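PDB 2XSG: CCMAN5, which probably hydrolyses alpha-mannosidic linkages as a bacterial family 92 glycoside hydrolase, a family whose members depend on calcium. Local coordinates for residues L427-Y441 and R461-L475. Residues are numbered along the deposited sequence; the frame is centred on the assembly and turned at random.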
# COMPACT_ATOMS: atom_id res chain seq x y z
N LEU A 427 -23.08 -9.23 -4.10
CA LEU A 427 -22.27 -9.31 -5.33
C LEU A 427 -23.12 -9.00 -6.56
O LEU A 427 -22.67 -8.31 -7.46
CB LEU A 427 -21.58 -10.67 -5.45
CG LEU A 427 -20.68 -10.95 -6.65
CD1 LEU A 427 -19.45 -10.05 -6.65
CD2 LEU A 427 -20.28 -12.44 -6.68
N ASP A 428 -24.37 -9.48 -6.58
CA ASP A 428 -25.27 -9.17 -7.70
C ASP A 428 -25.44 -7.65 -7.90
O ASP A 428 -25.50 -7.20 -9.03
CB ASP A 428 -26.64 -9.88 -7.57
CG ASP A 428 -27.40 -9.53 -6.29
OD1 ASP A 428 -26.87 -8.82 -5.40
OD2 ASP A 428 -28.54 -10.00 -6.15
N GLU A 429 -25.48 -6.89 -6.81
CA GLU A 429 -25.55 -5.41 -6.87
C GLU A 429 -24.23 -4.77 -7.28
O GLU A 429 -24.23 -3.77 -8.01
CB GLU A 429 -25.91 -4.82 -5.51
CG GLU A 429 -27.34 -4.91 -5.10
CD GLU A 429 -27.55 -4.25 -3.76
OE1 GLU A 429 -27.45 -2.99 -3.69
OE2 GLU A 429 -27.78 -4.99 -2.78
N ALA A 430 -23.12 -5.29 -6.77
CA ALA A 430 -21.80 -4.79 -7.13
C ALA A 430 -21.54 -4.90 -8.64
O ALA A 430 -20.99 -4.00 -9.25
CB ALA A 430 -20.71 -5.54 -6.33
N TYR A 431 -21.98 -6.01 -9.24
CA TYR A 431 -21.66 -6.33 -10.64
C TYR A 431 -21.90 -5.21 -11.69
O TYR A 431 -20.99 -4.86 -12.42
CB TYR A 431 -22.30 -7.66 -11.06
CG TYR A 431 -21.92 -8.12 -12.45
CD1 TYR A 431 -20.69 -8.71 -12.69
CD2 TYR A 431 -22.80 -7.95 -13.52
CE1 TYR A 431 -20.32 -9.12 -13.96
CE2 TYR A 431 -22.45 -8.36 -14.80
CZ TYR A 431 -21.20 -8.95 -15.00
OH TYR A 431 -20.84 -9.36 -16.25
N PRO A 432 -23.12 -4.63 -11.76
CA PRO A 432 -23.29 -3.57 -12.76
C PRO A 432 -22.39 -2.35 -12.54
O PRO A 432 -21.97 -1.71 -13.51
CB PRO A 432 -24.76 -3.17 -12.61
CG PRO A 432 -25.14 -3.66 -11.24
CD PRO A 432 -24.38 -4.93 -11.07
N ALA A 433 -22.11 -2.01 -11.28
CA ALA A 433 -21.17 -0.94 -10.98
C ALA A 433 -19.74 -1.30 -11.38
O ALA A 433 -18.97 -0.44 -11.80
CB ALA A 433 -21.25 -0.54 -9.50
N LEU A 434 -19.40 -2.58 -11.24
CA LEU A 434 -18.11 -3.06 -11.71
C LEU A 434 -18.04 -3.02 -13.24
O LEU A 434 -17.00 -2.67 -13.80
CB LEU A 434 -17.80 -4.46 -11.16
CG LEU A 434 -17.46 -4.59 -9.67
CD1 LEU A 434 -17.53 -6.04 -9.25
CD2 LEU A 434 -16.09 -4.02 -9.37
N GLN A 435 -19.15 -3.35 -13.92
CA GLN A 435 -19.23 -3.20 -15.37
C GLN A 435 -18.97 -1.76 -15.84
O GLN A 435 -18.20 -1.56 -16.79
CB GLN A 435 -20.57 -3.73 -15.93
CG GLN A 435 -20.61 -3.86 -17.46
CD GLN A 435 -19.99 -5.15 -17.98
OE1 GLN A 435 -19.09 -5.13 -18.85
NE2 GLN A 435 -20.46 -6.28 -17.48
N ARG A 436 -19.58 -0.77 -15.19
CA ARG A 436 -19.38 0.63 -15.57
C ARG A 436 -17.94 1.09 -15.31
O ARG A 436 -17.39 1.90 -16.05
CB ARG A 436 -20.35 1.57 -14.84
CG ARG A 436 -21.82 1.35 -15.15
CD ARG A 436 -22.68 2.48 -14.53
NE ARG A 436 -22.65 2.45 -13.07
CZ ARG A 436 -23.46 1.71 -12.32
NH1 ARG A 436 -24.38 0.93 -12.90
NH2 ARG A 436 -23.37 1.74 -11.00
N LEU A 437 -17.34 0.56 -14.24
CA LEU A 437 -15.94 0.82 -13.91
C LEU A 437 -15.04 0.38 -15.06
O LEU A 437 -14.20 1.14 -15.54
CB LEU A 437 -15.53 0.08 -12.63
CG LEU A 437 -14.06 0.22 -12.27
CD1 LEU A 437 -13.79 1.59 -11.63
CD2 LEU A 437 -13.60 -0.88 -11.33
N VAL A 438 -15.24 -0.86 -15.49
CA VAL A 438 -14.46 -1.46 -16.57
C VAL A 438 -14.70 -0.74 -17.91
O VAL A 438 -13.76 -0.53 -18.68
CB VAL A 438 -14.72 -2.99 -16.63
CG1 VAL A 438 -14.05 -3.62 -17.85
CG2 VAL A 438 -14.23 -3.63 -15.35
N GLY A 439 -15.94 -0.33 -18.15
CA GLY A 439 -16.29 0.39 -19.37
C GLY A 439 -16.46 -0.59 -20.51
O GLY A 439 -16.12 -1.77 -20.38
N GLN A 440 -16.99 -0.09 -21.62
CA GLN A 440 -17.17 -0.87 -22.84
C GLN A 440 -16.33 -0.27 -23.96
O GLN A 440 -16.18 0.95 -24.03
CB GLN A 440 -18.63 -0.88 -23.29
CG GLN A 440 -19.65 -0.66 -22.18
CD GLN A 440 -19.72 -1.83 -21.25
OE1 GLN A 440 -19.72 -3.00 -21.69
NE2 GLN A 440 -19.79 -1.55 -19.94
N TYR A 441 -15.79 -1.13 -24.83
CA TYR A 441 -15.24 -0.65 -26.10
C TYR A 441 -16.36 0.10 -26.86
O TYR A 441 -17.54 -0.28 -26.77
CB TYR A 441 -14.73 -1.83 -26.94
CG TYR A 441 -13.46 -2.48 -26.42
CD1 TYR A 441 -12.26 -1.76 -26.35
CD2 TYR A 441 -13.46 -3.81 -26.01
CE1 TYR A 441 -11.09 -2.36 -25.86
CE2 TYR A 441 -12.31 -4.42 -25.53
CZ TYR A 441 -11.13 -3.69 -25.46
OH TYR A 441 -10.00 -4.29 -25.00
N ARG A 461 -8.16 -3.09 -20.05
CA ARG A 461 -9.52 -3.57 -20.17
C ARG A 461 -9.52 -5.10 -20.31
O ARG A 461 -10.44 -5.78 -19.83
CB ARG A 461 -10.23 -2.90 -21.36
CG ARG A 461 -11.65 -3.40 -21.63
CD ARG A 461 -12.47 -2.37 -22.38
NE ARG A 461 -12.74 -1.21 -21.52
CZ ARG A 461 -13.04 0.01 -21.94
NH1 ARG A 461 -13.15 0.27 -23.24
NH2 ARG A 461 -13.24 0.98 -21.06
N GLY A 462 -8.51 -5.63 -20.97
CA GLY A 462 -8.40 -7.07 -21.15
C GLY A 462 -8.37 -7.76 -19.81
O GLY A 462 -9.13 -8.71 -19.58
N TYR A 463 -7.51 -7.29 -18.91
CA TYR A 463 -7.42 -7.87 -17.57
C TYR A 463 -8.71 -7.61 -16.76
O TYR A 463 -9.19 -8.51 -16.06
CB TYR A 463 -6.18 -7.33 -16.85
CG TYR A 463 -5.54 -8.30 -15.88
CD1 TYR A 463 -6.30 -9.25 -15.18
CD2 TYR A 463 -4.17 -8.25 -15.63
CE1 TYR A 463 -5.71 -10.15 -14.29
CE2 TYR A 463 -3.57 -9.15 -14.71
CZ TYR A 463 -4.35 -10.08 -14.05
OH TYR A 463 -3.78 -10.97 -13.15
N ASP A 464 -9.27 -6.41 -16.85
CA ASP A 464 -10.55 -6.10 -16.20
C ASP A 464 -11.65 -7.04 -16.63
O ASP A 464 -12.42 -7.50 -15.78
CB ASP A 464 -10.99 -4.67 -16.51
CG ASP A 464 -10.27 -3.64 -15.68
OD1 ASP A 464 -9.72 -3.99 -14.60
OD2 ASP A 464 -10.25 -2.47 -16.10
N GLN A 465 -11.71 -7.31 -17.94
CA GLN A 465 -12.75 -8.17 -18.50
C GLN A 465 -12.55 -9.64 -18.12
O GLN A 465 -13.54 -10.34 -17.82
CB GLN A 465 -12.85 -8.01 -20.01
CG GLN A 465 -13.42 -6.66 -20.45
CD GLN A 465 -13.44 -6.53 -21.97
OE1 GLN A 465 -12.51 -6.97 -22.64
NE2 GLN A 465 -14.51 -5.96 -22.52
N TYR A 466 -11.30 -10.09 -18.09
CA TYR A 466 -11.03 -11.39 -17.50
C TYR A 466 -11.63 -11.47 -16.07
O TYR A 466 -12.33 -12.43 -15.74
CB TYR A 466 -9.52 -11.77 -17.48
CG TYR A 466 -9.27 -12.94 -16.54
CD1 TYR A 466 -9.66 -14.24 -16.89
CD2 TYR A 466 -8.73 -12.74 -15.26
CE1 TYR A 466 -9.49 -15.32 -16.00
CE2 TYR A 466 -8.55 -13.79 -14.38
CZ TYR A 466 -8.93 -15.07 -14.75
OH TYR A 466 -8.75 -16.11 -13.86
N GLY A 467 -11.36 -10.47 -15.24
CA GLY A 467 -11.86 -10.46 -13.86
C GLY A 467 -13.38 -10.44 -13.77
O GLY A 467 -13.99 -11.20 -13.01
N LEU A 468 -14.00 -9.57 -14.55
CA LEU A 468 -15.45 -9.53 -14.65
C LEU A 468 -16.02 -10.88 -15.09
O LEU A 468 -17.08 -11.32 -14.58
CB LEU A 468 -15.84 -8.45 -15.63
CG LEU A 468 -16.91 -7.41 -15.34
CD1 LEU A 468 -16.93 -6.90 -13.92
CD2 LEU A 468 -16.67 -6.26 -16.35
N SER A 469 -15.31 -11.55 -16.00
CA SER A 469 -15.78 -12.85 -16.49
C SER A 469 -15.92 -13.89 -15.36
O SER A 469 -16.89 -14.65 -15.33
CB SER A 469 -14.88 -13.37 -17.62
OG SER A 469 -13.78 -14.08 -17.11
N VAL A 470 -14.96 -13.90 -14.44
CA VAL A 470 -15.00 -14.77 -13.26
C VAL A 470 -16.21 -14.43 -12.38
O VAL A 470 -16.97 -15.32 -11.97
CB VAL A 470 -13.67 -14.66 -12.46
CG1 VAL A 470 -13.75 -15.40 -11.12
CG2 VAL A 470 -12.49 -15.19 -13.29
N ILE A 471 -16.43 -13.14 -12.13
CA ILE A 471 -17.61 -12.68 -11.38
C ILE A 471 -18.92 -13.02 -12.11
O ILE A 471 -19.92 -13.40 -11.48
CB ILE A 471 -17.55 -11.16 -11.08
CG1 ILE A 471 -16.22 -10.79 -10.40
CG2 ILE A 471 -18.75 -10.73 -10.23
CD1 ILE A 471 -15.90 -9.26 -10.38
N ALA A 472 -18.92 -12.88 -13.43
CA ALA A 472 -20.14 -13.20 -14.21
C ALA A 472 -20.57 -14.67 -14.05
O ALA A 472 -21.75 -14.96 -13.81
CB ALA A 472 -19.96 -12.82 -15.70
N ASP A 473 -19.60 -15.59 -14.16
CA ASP A 473 -19.85 -17.04 -14.02
C ASP A 473 -20.33 -17.37 -12.60
O ASP A 473 -21.15 -18.26 -12.41
CB ASP A 473 -18.57 -17.84 -14.34
CG ASP A 473 -18.44 -18.20 -15.82
OD1 ASP A 473 -19.48 -18.39 -16.49
OD2 ASP A 473 -17.30 -18.32 -16.31
N GLU A 474 -19.79 -16.67 -11.61
CA GLU A 474 -20.21 -16.87 -10.24
C GLU A 474 -21.66 -16.44 -10.01
O GLU A 474 -22.35 -17.00 -9.15
CB GLU A 474 -19.29 -16.12 -9.28
CG GLU A 474 -19.59 -16.37 -7.81
CD GLU A 474 -19.21 -17.77 -7.34
OE1 GLU A 474 -18.68 -18.60 -8.12
OE2 GLU A 474 -19.43 -18.03 -6.14
N LEU A 475 -22.11 -15.45 -10.78
CA LEU A 475 -23.49 -14.96 -10.65
C LEU A 475 -24.44 -15.72 -11.57
O LEU A 475 -25.63 -15.42 -11.64
CB LEU A 475 -23.57 -13.46 -10.96
CG LEU A 475 -22.93 -12.54 -9.91
CD1 LEU A 475 -22.60 -11.15 -10.47
CD2 LEU A 475 -23.83 -12.45 -8.69
O HOH W 1 -10.91 -0.94 -18.48
O HOH W 2 -10.27 -6.63 -23.72
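Two antiparallel helices of the helical catalytic domain, 427-438 and the later part of 455-474, pack side by side here, their axes 10.4 Å apart at 168°. L468 is the central knob, set into a hole formed by Y431, L434, Q435 and V438; its branched end suits the place, CD1 meeting CB of L434 at 3.8 Å while CD2 reaches V438 CG2 and Q435 OE1. Nearer the N-terminal end of helix 427-438, Y431 holds its CG anti to the backbone N (chi1 -175°), which carries the ring across the partner helix: CD1 lies 3.7 Å from I471 CG2, CB and CG rest on L475 CD1, and the hydroxyl passes over A472 CB before bonding to E480. Small A472 admits this large ring.

Where helix 427-438 ends, R461 binds its last carbonyl side-on, NE and NH2 both donating to V438 O, at 3.1 and 2.9 Å; the NH2 bond lies in the carbonyl plane. G439 then turns away with positive phi, and a side chain there would collide with NH2. The extended first part of the R461 chain (chi1 177°) sets CD over the ring centre of Y441, a CH-pi contact of 3.6 Å, and the bend at chi3 (-68°) then turns the guanidinium to V438 O. A methionine in place of R461 would probably leave V438 O without both guanidinium donors and the helix end less firmly held. Water also links V438 O to D464 OD2, which pairs with R408.

Around this pair, helix 478-495 touches Y431 and Y441, helix 409-418 packs on I471 and E474, and helix 368-387 covers A433 and L437.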